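Side-chain contacts in cell division GTPase FtsZ, diverged (Clostridium botulinum C, PDB 3V3T), which is of unknown function but belongs to the tubulin/FtsZ family as a diverged relative of FtsZ, with a C-terminal domain of the TubZ type: residues A[133-136]-A[137-140]; A[182-185]-A[186-190]; A[202-205]-A[206-210]. The protein carries 1 engineered substitution. All coordinates share one frame; numbering follows the deposited sequence. Where two conformers were deposited one is given.

Interaction 1 of 3, residues A[133-136]-A[137-140]; sequences TEDI and DEHM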
ATOM      1  N   THR A 133     -17.736   2.827 -10.637  1.00 43.85           N
ATOM      2  CA  THR A 133     -18.767   3.837 -10.837  1.00 43.06           C
ATOM      3  C   THR A 133     -18.207   5.248 -10.981  1.00 46.30           C
ATOM      4  O   THR A 133     -18.905   6.147 -11.424  1.00 46.50           O
ATOM      5  CB  THR A 133     -19.807   3.840  -9.697  1.00 65.53           C
ATOM      6  OG1 THR A 133     -19.145   3.995  -8.433  1.00 57.45           O
ATOM      7  CG2 THR A 133     -20.621   2.546  -9.704  1.00 64.86           C
ATOM      8  N   GLU A 134     -16.949   5.446 -10.607  1.00 40.10           N
ATOM      9  CA  GLU A 134     -16.347   6.760 -10.737  1.00 46.45           C
ATOM     10  C   GLU A 134     -16.324   7.124 -12.209  1.00 45.29           C
ATOM     11  O   GLU A 134     -16.494   6.258 -13.070  1.00 49.41           O
ATOM     12  CB  GLU A 134     -14.926   6.779 -10.147  1.00 40.83           C
ATOM     13  CG  GLU A 134     -14.855   6.394  -8.670  1.00 45.68           C
ATOM     14  CD  GLU A 134     -15.731   7.273  -7.792  1.00 72.89           C
ATOM     15  OE1 GLU A 134     -15.243   8.323  -7.324  1.00 86.48           O
ATOM     16  OE2 GLU A 134     -16.910   6.923  -7.574  1.00 82.91           O
ATOM     17  N   ASP A 135     -16.104   8.398 -12.503  1.00 47.05           N
ATOM     18  CA  ASP A 135     -16.143   8.868 -13.888  1.00 45.53           C
ATOM     19  C   ASP A 135     -14.805   8.829 -14.623  1.00 44.32           C
ATOM     20  O   ASP A 135     -13.793   8.372 -14.091  1.00 42.89           O
ATOM     21  CB  ASP A 135     -16.737  10.268 -13.942  1.00 57.12           C
ATOM     22  CG  ASP A 135     -18.221  10.262 -13.708  1.00 61.80           C
ATOM     23  OD1 ASP A 135     -18.921   9.513 -14.421  1.00 69.34           O
ATOM     24  OD2 ASP A 135     -18.685  10.981 -12.799  1.00 63.19           O
ATOM     25  N   ILE A 136     -14.820   9.326 -15.852  1.00 49.10           N
ATOM     26  CA  ILE A 136     -13.678   9.255 -16.761  1.00 51.24           C
ATOM     27  C   ILE A 136     -12.368   9.859 -16.245  1.00 43.93           C
ATOM     28  O   ILE A 136     -11.344   9.186 -16.217  1.00 49.53           O
ATOM     29  CB  ILE A 136     -14.035   9.918 -18.097  1.00 60.10           C
ATOM     30  CG1 ILE A 136     -15.385   9.399 -18.582  1.00 65.15           C
ATOM     31  CG2 ILE A 136     -12.947   9.685 -19.126  1.00 60.07           C
ATOM     32  CD1 ILE A 136     -15.828  10.010 -19.881  1.00 73.17           C
ATOM     33  N   ASP A 137     -12.393  11.128 -15.856  1.00 45.44           N
ATOM     34  CA  ASP A 137     -11.185  11.785 -15.358  1.00 42.65           C
ATOM     35  C   ASP A 137     -10.544  11.027 -14.199  1.00 44.51           C
ATOM     36  O   ASP A 137      -9.309  10.978 -14.067  1.00 46.59           O
ATOM     37  CB  ASP A 137     -11.495  13.210 -14.901  1.00 45.38           C
ATOM     38  CG  ASP A 137     -11.756  14.153 -16.056  1.00 52.06           C
ATOM     39  OD1 ASP A 137     -11.487  13.781 -17.219  1.00 57.39           O
ATOM     40  OD2 ASP A 137     -12.222  15.281 -15.792  1.00 54.90           O
ATOM     41  N   GLU A 138     -11.393  10.453 -13.355  0.59 41.85           N
ATOM     42  CA  GLU A 138     -10.931   9.696 -12.212  0.59 41.46           C
ATOM     43  C   GLU A 138     -10.115   8.496 -12.697  0.59 38.47           C
ATOM     44  O   GLU A 138      -8.967   8.304 -12.293  0.59 33.54           O
ATOM     45  CB  GLU A 138     -12.121   9.250 -11.364  0.59 38.70           C
ATOM     46  CG  GLU A 138     -12.853  10.403 -10.658  0.59 45.22           C
ATOM     47  CD  GLU A 138     -13.860  11.142 -11.542  0.59 50.75           C
ATOM     48  OE1 GLU A 138     -13.804  11.017 -12.787  0.59 44.31           O
ATOM     49  OE2 GLU A 138     -14.717  11.859 -10.980  0.59 62.11           O
ATOM     50  N   HIS A 139     -10.708   7.705 -13.583  1.00 35.91           N
ATOM     51  CA  HIS A 139     -10.024   6.547 -14.135  1.00 39.39           C
ATOM     52  C   HIS A 139      -8.791   6.983 -14.932  1.00 40.27           C
ATOM     53  O   HIS A 139      -7.753   6.330 -14.890  1.00 36.29           O
ATOM     54  CB  HIS A 139     -10.969   5.695 -14.981  1.00 38.57           C
ATOM     55  CG  HIS A 139     -11.952   4.915 -14.164  1.00 39.15           C
ATOM     56  ND1 HIS A 139     -13.215   5.381 -13.869  1.00 39.32           N
ATOM     57  CD2 HIS A 139     -11.846   3.712 -13.551  1.00 34.98           C
ATOM     58  CE1 HIS A 139     -13.850   4.493 -13.125  1.00 40.18           C
ATOM     59  NE2 HIS A 139     -13.038   3.474 -12.912  1.00 35.08           N
ATOM     60  N   MET A 140      -8.893   8.097 -15.644  1.00 36.41           N
ATOM     61  CA  MET A 140      -7.752   8.544 -16.420  1.00 39.80           C
ATOM     62  C   MET A 140      -6.581   8.900 -15.518  1.00 43.39           C
ATOM     63  O   MET A 140      -5.432   8.589 -15.851  1.00 40.05           O
ATOM     64  CB  MET A 140      -8.125   9.714 -17.331  1.00 43.36           C
ATOM     65  CG  MET A 140      -8.966   9.293 -18.532  1.00 50.35           C
ATOM     66  SD  MET A 140      -9.251  10.646 -19.709  1.00 75.28           S
ATOM     67  CE  MET A 140      -7.618  10.814 -20.422  1.00 96.47           C
TER
HETATM   68  O   HOH W   1     -16.432  10.333  -9.899  1.00 51.35           O
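His139 reaches back along the first turn of its helix and takes the carbonyl oxygen of Asp135 twice over. Its backbone N lies 3.2 Å from Asp135 O in a nearly straight bond within the carbonyl plane, while ND1 of the imidazole comes to the same oxygen at 3.1 Å from well above that plane. The ring bond is the more bent of the two (153°), and Asp135 O lies a little off the imidazole plane. At the ring edge, in the imidazole plane, Glu134 O sits 3.2 Å from His139 CE1. The CG of His139 stands beside its own backbone N (chi1 -73°), which turns the imidazole back so that its ND1-CE1 edge meets the Glu134 and Asp135 carbonyls. This is the compact side: the buried ring is enclosed by Met297, Ile300 and Ile301 of helix 291-306 and by Pro130, while Lys304 donates to Glu134 O.

The bonds mark the start of helix 136-152, which follows strand 122-129 in the GTPase domain of the tubulin/FtsZ fold. Asp135 occupies the N-cap position, yet its carboxylate makes no capping bond. Ile136 O continues the helical ladder by accepting Met140 N at 2.7 Å. Beside that bond the side chains of Ile136 and Met140 run alongside each other in the same direction, with CG2 3.9 Å from SD.

Looser packing prevails where acidic groups gather. In the conformer given, Asp135 OD2 and Glu138 OE2 are 4.5 Å apart, like charges close together; Lys304 offers the Asp135 carboxylate a long, weak ion pair. One water donates weakly to Glu134 OE1 and accepts from Asp135 N at 3.3 Å. Its third link, to Glu138, is doubtful because that side chain has two conformers, and Lys62 offers Glu138 at most a weak ion pair.

Interaction 2 of 3, residues A[182-185]-A[186-190]; sequences LFND and FMNMS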
ATOM      1  N   LEU A 182      -4.796  -4.382   8.680  1.00 32.13           N
ATOM      2  CA  LEU A 182      -3.995  -5.456   8.102  1.00 30.11           C
ATOM      3  C   LEU A 182      -2.511  -5.116   8.170  1.00 30.45           C
ATOM      4  O   LEU A 182      -1.680  -5.955   8.502  1.00 31.30           O
ATOM      5  CB  LEU A 182      -4.416  -5.747   6.667  1.00 28.80           C
ATOM      6  CG  LEU A 182      -5.793  -6.390   6.494  1.00 34.71           C
ATOM      7  CD1 LEU A 182      -6.159  -6.439   5.022  1.00 27.79           C
ATOM      8  CD2 LEU A 182      -5.803  -7.784   7.088  1.00 30.27           C
ATOM      9  N   PHE A 183      -2.172  -3.877   7.868  1.00 30.34           N
ATOM     10  CA  PHE A 183      -0.772  -3.498   7.873  1.00 28.90           C
ATOM     11  C   PHE A 183      -0.183  -3.520   9.280  1.00 35.11           C
ATOM     12  O   PHE A 183       0.911  -4.031   9.503  1.00 38.83           O
ATOM     13  CB  PHE A 183      -0.587  -2.117   7.251  1.00 25.69           C
ATOM     14  CG  PHE A 183       0.835  -1.761   7.044  1.00 33.79           C
ATOM     15  CD1 PHE A 183       1.518  -2.227   5.930  1.00 27.55           C
ATOM     16  CD2 PHE A 183       1.503  -0.959   7.956  1.00 25.45           C
ATOM     17  CE1 PHE A 183       2.859  -1.885   5.730  1.00 24.11           C
ATOM     18  CE2 PHE A 183       2.827  -0.621   7.759  1.00 29.77           C
ATOM     19  CZ  PHE A 183       3.502  -1.090   6.637  1.00 23.59           C
ATOM     20  N   ASN A 184      -0.910  -2.954  10.229  1.00 29.81           N
ATOM     21  CA  ASN A 184      -0.464  -2.976  11.607  1.00 35.39           C
ATOM     22  C   ASN A 184      -0.394  -4.403  12.176  1.00 37.19           C
ATOM     23  O   ASN A 184       0.530  -4.736  12.926  1.00 42.61           O
ATOM     24  CB  ASN A 184      -1.341  -2.064  12.469  1.00 34.52           C
ATOM     25  CG  ASN A 184      -0.792  -1.888  13.859  1.00 47.28           C
ATOM     26  OD1 ASN A 184       0.295  -1.331  14.048  1.00 37.68           O
ATOM     27  ND2 ASN A 184      -1.535  -2.365  14.849  1.00 40.16           N
ATOM     28  N   ASP A 185      -1.352  -5.253  11.809  1.00 37.49           N
ATOM     29  CA  ASP A 185      -1.301  -6.660  12.222  1.00 41.76           C
ATOM     30  C   ASP A 185      -0.060  -7.320  11.645  1.00 41.76           C
ATOM     31  O   ASP A 185       0.632  -8.071  12.327  1.00 36.41           O
ATOM     32  CB  ASP A 185      -2.542  -7.419  11.760  1.00 45.38           C
ATOM     33  CG  ASP A 185      -3.767  -7.068  12.568  1.00 50.77           C
ATOM     34  OD1 ASP A 185      -3.619  -6.443  13.643  1.00 50.34           O
ATOM     35  OD2 ASP A 185      -4.876  -7.418  12.126  1.00 49.64           O
ATOM     36  N   PHE A 186       0.219  -7.017  10.380  1.00 32.90           N
ATOM     37  CA  PHE A 186       1.424  -7.492   9.714  1.00 30.30           C
ATOM     38  C   PHE A 186       2.686  -7.114  10.514  1.00 34.07           C
ATOM     39  O   PHE A 186       3.488  -7.975  10.870  1.00 38.70           O
ATOM     40  CB  PHE A 186       1.426  -6.964   8.271  1.00 30.57           C
ATOM     41  CG  PHE A 186       2.762  -6.961   7.610  1.00 29.76           C
ATOM     42  CD1 PHE A 186       3.647  -7.998   7.793  1.00 28.90           C
ATOM     43  CD2 PHE A 186       3.120  -5.914   6.773  1.00 32.88           C
ATOM     44  CE1 PHE A 186       4.873  -7.982   7.168  1.00 30.85           C
ATOM     45  CE2 PHE A 186       4.338  -5.900   6.140  1.00 29.56           C
ATOM     46  CZ  PHE A 186       5.217  -6.934   6.337  1.00 25.56           C
ATOM     47  N   MET A 187       2.828  -5.837  10.850  1.00 31.42           N
ATOM     48  CA  MET A 187       3.943  -5.393  11.683  1.00 33.17           C
ATOM     49  C   MET A 187       3.978  -6.018  13.084  1.00 45.35           C
ATOM     50  O   MET A 187       5.022  -6.028  13.729  1.00 38.36           O
ATOM     51  CB  MET A 187       3.925  -3.869  11.807  1.00 32.95           C
ATOM     52  CG  MET A 187       4.076  -3.144  10.485  1.00 33.46           C
ATOM     53  SD  MET A 187       5.696  -3.453   9.741  1.00 39.80           S
ATOM     54  CE  MET A 187       5.437  -5.002   8.900  1.00 82.95           C
ATOM     55  N   ASN A 188       2.851  -6.524  13.575  1.00 45.22           N
ATOM     56  CA  ASN A 188       2.839  -7.123  14.918  1.00 43.20           C
ATOM     57  C   ASN A 188       3.154  -8.624  14.983  1.00 48.76           C
ATOM     58  O   ASN A 188       3.021  -9.228  16.046  1.00 56.47           O
ATOM     59  CB  ASN A 188       1.497  -6.884  15.617  1.00 45.43           C
ATOM     60  CG  ASN A 188       1.313  -5.453  16.061  1.00 47.49           C
ATOM     61  OD1 ASN A 188       2.281  -4.720  16.292  1.00 45.17           O
ATOM     62  ND2 ASN A 188       0.058  -5.047  16.203  1.00 49.94           N
ATOM     63  N   MET A 189       3.547  -9.231  13.864  1.00 49.83           N
ATOM     64  CA  MET A 189       3.800 -10.668  13.831  1.00 47.80           C
ATOM     65  C   MET A 189       5.011 -11.057  14.667  1.00 58.91           C
ATOM     66  O   MET A 189       5.245 -12.242  14.918  1.00 56.26           O
ATOM     67  CB  MET A 189       3.983 -11.165  12.396  1.00 48.51           C
ATOM     68  CG  MET A 189       2.718 -11.151  11.572  1.00 45.97           C
ATOM     69  SD  MET A 189       3.066 -11.454   9.836  1.00 47.78           S
ATOM     70  CE  MET A 189       3.200 -13.236   9.819  1.00 69.09           C
ATOM     71  N   SER A 190       5.781 -10.062  15.099  1.00 64.35           N
ATOM     72  CA  SER A 190       6.951 -10.333  15.935  1.00 65.00           C
ATOM     73  C   SER A 190       6.639 -10.352  17.430  1.00 65.47           C
ATOM     74  O   SER A 190       7.493 -10.740  18.228  1.00 68.14           O
ATOM     75  CB  SER A 190       8.085  -9.343  15.643  1.00 61.19           C
ATOM     76  OG  SER A 190       7.592  -8.017  15.543  1.00 64.06           O
TER
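Phe186 turns its ring edge toward the face of Phe183 in an offset edge-to-face pair, the centroids 5.8 Å apart and the planes at 83°. The nearest carbons are Phe183 CD1 and Phe186 CD2, 4.1 Å apart. Met187 comes to the same side of the Phe183 ring: its CG lies 3.9 Å from CE2, and its sulfur completes an oblique Met-aromatic contact with SD 5.0 Å from the Phe183 centroid. Bends at chi2 and chi3 then fold the methionine tail back over its neighbour, placing CE above the centre of one face of Phe186. One methionine thereby packs against both rings. In Phe183, CG stands opposite the backbone N across the first torsion (chi1 -171°), which carries the ring forward along the helix toward its two partners.

On another flank of the helix the Asn184 and Asn188 amides are turned 79° against each other. Their ND2 atoms approach to 3.4 Å, a meeting of two donors that cannot bond. The two OD1 atoms both accept from Lys4, and that of Asn184 also from Tyr30.

These side chains sit on the last turns of helix 172-187, whose position in the chain order is consistent with the core helix of tubulin and FtsZ, which joins the two domains. Met187 N still makes a regular bond to Phe183 O, but Asn188, the first residue to leave helical angles, sends its N to Asp185 O at 3.0 Å and only weakly to Asn184 O at 3.0 Å.

Asp185 pairs with Lys279 in a salt bridge, although Glu217 lies close to the same carboxylate oxygen. The chemistry is thus divided: aromatic rings and sulfur make a buried apolar face, while Lys4 and Tyr30 satisfy the amide oxygens, and the positive charge of Lys279 probably eases the closeness of Asp185 to Glu217.

Interaction 3 of 3, residues A[202-205]-A[206-210]; sequences EISK and LLTMK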
ATOM      1  N   GLU A 202      12.757 -10.889   9.733  1.00 46.03           N
ATOM      2  CA  GLU A 202      11.949 -11.477   8.679  1.00 46.41           C
ATOM      3  C   GLU A 202      10.855 -10.506   8.263  1.00 45.90           C
ATOM      4  O   GLU A 202      10.537 -10.388   7.079  1.00 47.31           O
ATOM      5  CB  GLU A 202      11.385 -12.843   9.112  1.00 40.66           C
ATOM      6  CG  GLU A 202      12.486 -13.913   9.232  1.00 49.96           C
ATOM      7  CD  GLU A 202      12.081 -15.145  10.046  1.00 55.59           C
ATOM      8  OE1 GLU A 202      11.075 -15.078  10.784  1.00 59.58           O
ATOM      9  OE2 GLU A 202      12.780 -16.183   9.943  1.00 51.65           O
ATOM     10  N   ILE A 203      10.291  -9.807   9.241  1.00 47.60           N
ATOM     11  CA  ILE A 203       9.304  -8.773   8.970  1.00 38.24           C
ATOM     12  C   ILE A 203       9.955  -7.705   8.114  1.00 39.29           C
ATOM     13  O   ILE A 203       9.379  -7.247   7.123  1.00 39.62           O
ATOM     14  CB  ILE A 203       8.769  -8.171  10.270  1.00 42.25           C
ATOM     15  CG1 ILE A 203       7.674  -9.071  10.850  1.00 40.99           C
ATOM     16  CG2 ILE A 203       8.209  -6.797  10.035  1.00 36.82           C
ATOM     17  CD1 ILE A 203       7.355  -8.780  12.298  1.00 51.86           C
ATOM     18  N   SER A 204      11.173  -7.330   8.483  1.00 44.81           N
ATOM     19  CA  SER A 204      11.967  -6.410   7.667  1.00 46.14           C
ATOM     20  C   SER A 204      12.105  -6.927   6.225  1.00 40.41           C
ATOM     21  O   SER A 204      11.834  -6.200   5.267  1.00 34.46           O
ATOM     22  CB  SER A 204      13.346  -6.186   8.300  1.00 49.61           C
ATOM     23  OG  SER A 204      14.191  -5.451   7.435  1.00 52.66           O
ATOM     24  N   LYS A 205      12.516  -8.184   6.073  1.00 34.87           N
ATOM     25  CA  LYS A 205      12.654  -8.778   4.738  1.00 36.63           C
ATOM     26  C   LYS A 205      11.355  -8.765   3.929  1.00 38.13           C
ATOM     27  O   LYS A 205      11.375  -8.563   2.716  1.00 41.36           O
ATOM     28  CB  LYS A 205      13.224 -10.201   4.828  1.00 43.98           C
ATOM     29  CG  LYS A 205      14.748 -10.221   4.861  1.00 51.10           C
ATOM     30  CD  LYS A 205      15.306 -11.483   5.473  1.00 60.65           C
ATOM     31  CE  LYS A 205      16.832 -11.395   5.562  1.00 76.55           C
ATOM     32  NZ  LYS A 205      17.444 -12.574   6.259  1.00 83.40           N
ATOM     33  N   LEU A 206      10.226  -8.998   4.590  1.00 36.37           N
ATOM     34  CA  LEU A 206       8.945  -8.934   3.899  1.00 31.48           C
ATOM     35  C   LEU A 206       8.641  -7.489   3.461  1.00 33.84           C
ATOM     36  O   LEU A 206       8.095  -7.267   2.389  1.00 29.91           O
ATOM     37  CB  LEU A 206       7.820  -9.479   4.781  1.00 26.69           C
ATOM     38  CG  LEU A 206       7.809 -10.989   5.035  1.00 31.07           C
ATOM     39  CD1 LEU A 206       7.051 -11.329   6.314  1.00 29.87           C
ATOM     40  CD2 LEU A 206       7.258 -11.781   3.842  1.00 31.21           C
ATOM     41  N   LEU A 207       8.998  -6.525   4.306  1.00 35.49           N
ATOM     42  CA  LEU A 207       8.800  -5.112   4.036  1.00 38.64           C
ATOM     43  C   LEU A 207       9.658  -4.602   2.884  1.00 42.17           C
ATOM     44  O   LEU A 207       9.257  -3.697   2.152  1.00 36.77           O
ATOM     45  CB  LEU A 207       9.175  -4.301   5.270  1.00 45.01           C
ATOM     46  CG  LEU A 207       8.079  -3.888   6.241  1.00 47.56           C
ATOM     47  CD1 LEU A 207       8.717  -3.167   7.439  1.00 45.77           C
ATOM     48  CD2 LEU A 207       7.024  -3.018   5.544  1.00 35.47           C
ATOM     49  N   THR A 208      10.850  -5.165   2.735  1.00 42.79           N
ATOM     50  CA  THR A 208      11.772  -4.651   1.735  1.00 45.44           C
ATOM     51  C   THR A 208      11.698  -5.404   0.403  1.00 46.36           C
ATOM     52  O   THR A 208      12.394  -5.048  -0.549  1.00 44.29           O
ATOM     53  CB  THR A 208      13.230  -4.574   2.275  1.00 44.30           C
ATOM     54  OG1 THR A 208      13.702  -5.875   2.652  1.00 47.95           O
ATOM     55  CG2 THR A 208      13.294  -3.657   3.480  1.00 39.27           C
ATOM     56  N   MET A 209      10.842  -6.424   0.336  1.00 38.35           N
ATOM     57  CA  MET A 209      10.665  -7.184  -0.901  1.00 33.64           C
ATOM     58  C   MET A 209       9.937  -6.334  -1.934  1.00 35.91           C
ATOM     59  O   MET A 209       8.955  -5.671  -1.620  1.00 37.42           O
ATOM     60  CB  MET A 209       9.882  -8.472  -0.656  1.00 32.43           C
ATOM     61  CG  MET A 209       9.508  -9.207  -1.929  1.00 32.82           C
ATOM     62  SD  MET A 209      10.940  -9.764  -2.878  1.00 34.46           S
ATOM     63  CE  MET A 209      11.735 -10.879  -1.739  1.00 33.25           C
ATOM     64  N   LYS A 210      10.426  -6.357  -3.169  1.00 35.49           N
ATOM     65  CA  LYS A 210       9.901  -5.489  -4.205  1.00 31.79           C
ATOM     66  C   LYS A 210       8.731  -6.136  -4.930  1.00 27.66           C
ATOM     67  O   LYS A 210       8.483  -7.328  -4.784  1.00 34.03           O
ATOM     68  CB  LYS A 210      10.989  -5.132  -5.209  1.00 30.13           C
ATOM     69  CG  LYS A 210      12.286  -4.661  -4.582  1.00 40.42           C
ATOM     70  CD  LYS A 210      12.071  -3.446  -3.714  1.00 45.83           C
ATOM     71  CE  LYS A 210      13.413  -2.954  -3.204  1.00 59.59           C
ATOM     72  NZ  LYS A 210      14.482  -3.214  -4.220  1.00 62.56           N
TER
HETATM   73  O   HOH W   2      13.464  -8.447   1.118  1.00 37.26           O
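Thr208 and Ser204 meet through the backbone, Thr208 N lying 2.9 Å from Ser204 O, with a longer and weak second bond from the same N to Lys205 O at 3.4 Å. Just before it, Leu206 N donates to Glu202 O and Leu207 N to Ile203 O, both at 2.9 Å, in the ordinary helical pattern.

Water adds a polar bridge. A single molecule donates to Lys205 O at 2.6 Å and also bonds Thr208 OG1 at 3.0 Å, linking a carbonyl near the end of the helix to a side chain of the next turn. The threonine hydroxyl stands between its backbone N and carbonyl carbon (chi1 61°), which brings OG1 back over the carbonyls of the preceding turn, while CG2 passes 3.4 Å from Ser204 O. At the other end, Glu202 OE1 accepts the backbone N of Asp199.

Apolar contact across this turn is thin: Ile203 CG2 and Leu207 CD1 just meet at 4.5 Å. These side chains pack chiefly on their surroundings, Ile203 and Leu207 against Met187 of helix 172-187, and Leu206 against Phe247 and Phe272 of the sheet.

With Lys205 exposed and the leucines buried, helix 200-208 is a short amphipathic helix; its place between helix 172-187 and strand 211-217 is consistent with the tubulin fold, where a short helix follows the core helix and precedes the first strand of the next domain.

Overall arrangement
Interactions 2 and 3 form one packed unit, their centres 12 Å apart, on helices 172-187 and 200-208, which follow each other in the chain. Met187 CE lies 3.5 Å from Ile203 CG2, Met187 SD 3.8 Å from Leu207 CD1, and Phe186 CZ 4.0 Å from Leu206 CB. The methionine that packs on the aromatic pair of interaction 2 therefore also covers the apolar side of interaction 3. Interaction 1 stands apart on the surface of the GTPase domain, across the centre of the chain: its centre is about 33 Å from each of the other two, and the nearest atoms remain about 21 Å from interaction 2 and 23 Å from interaction 3.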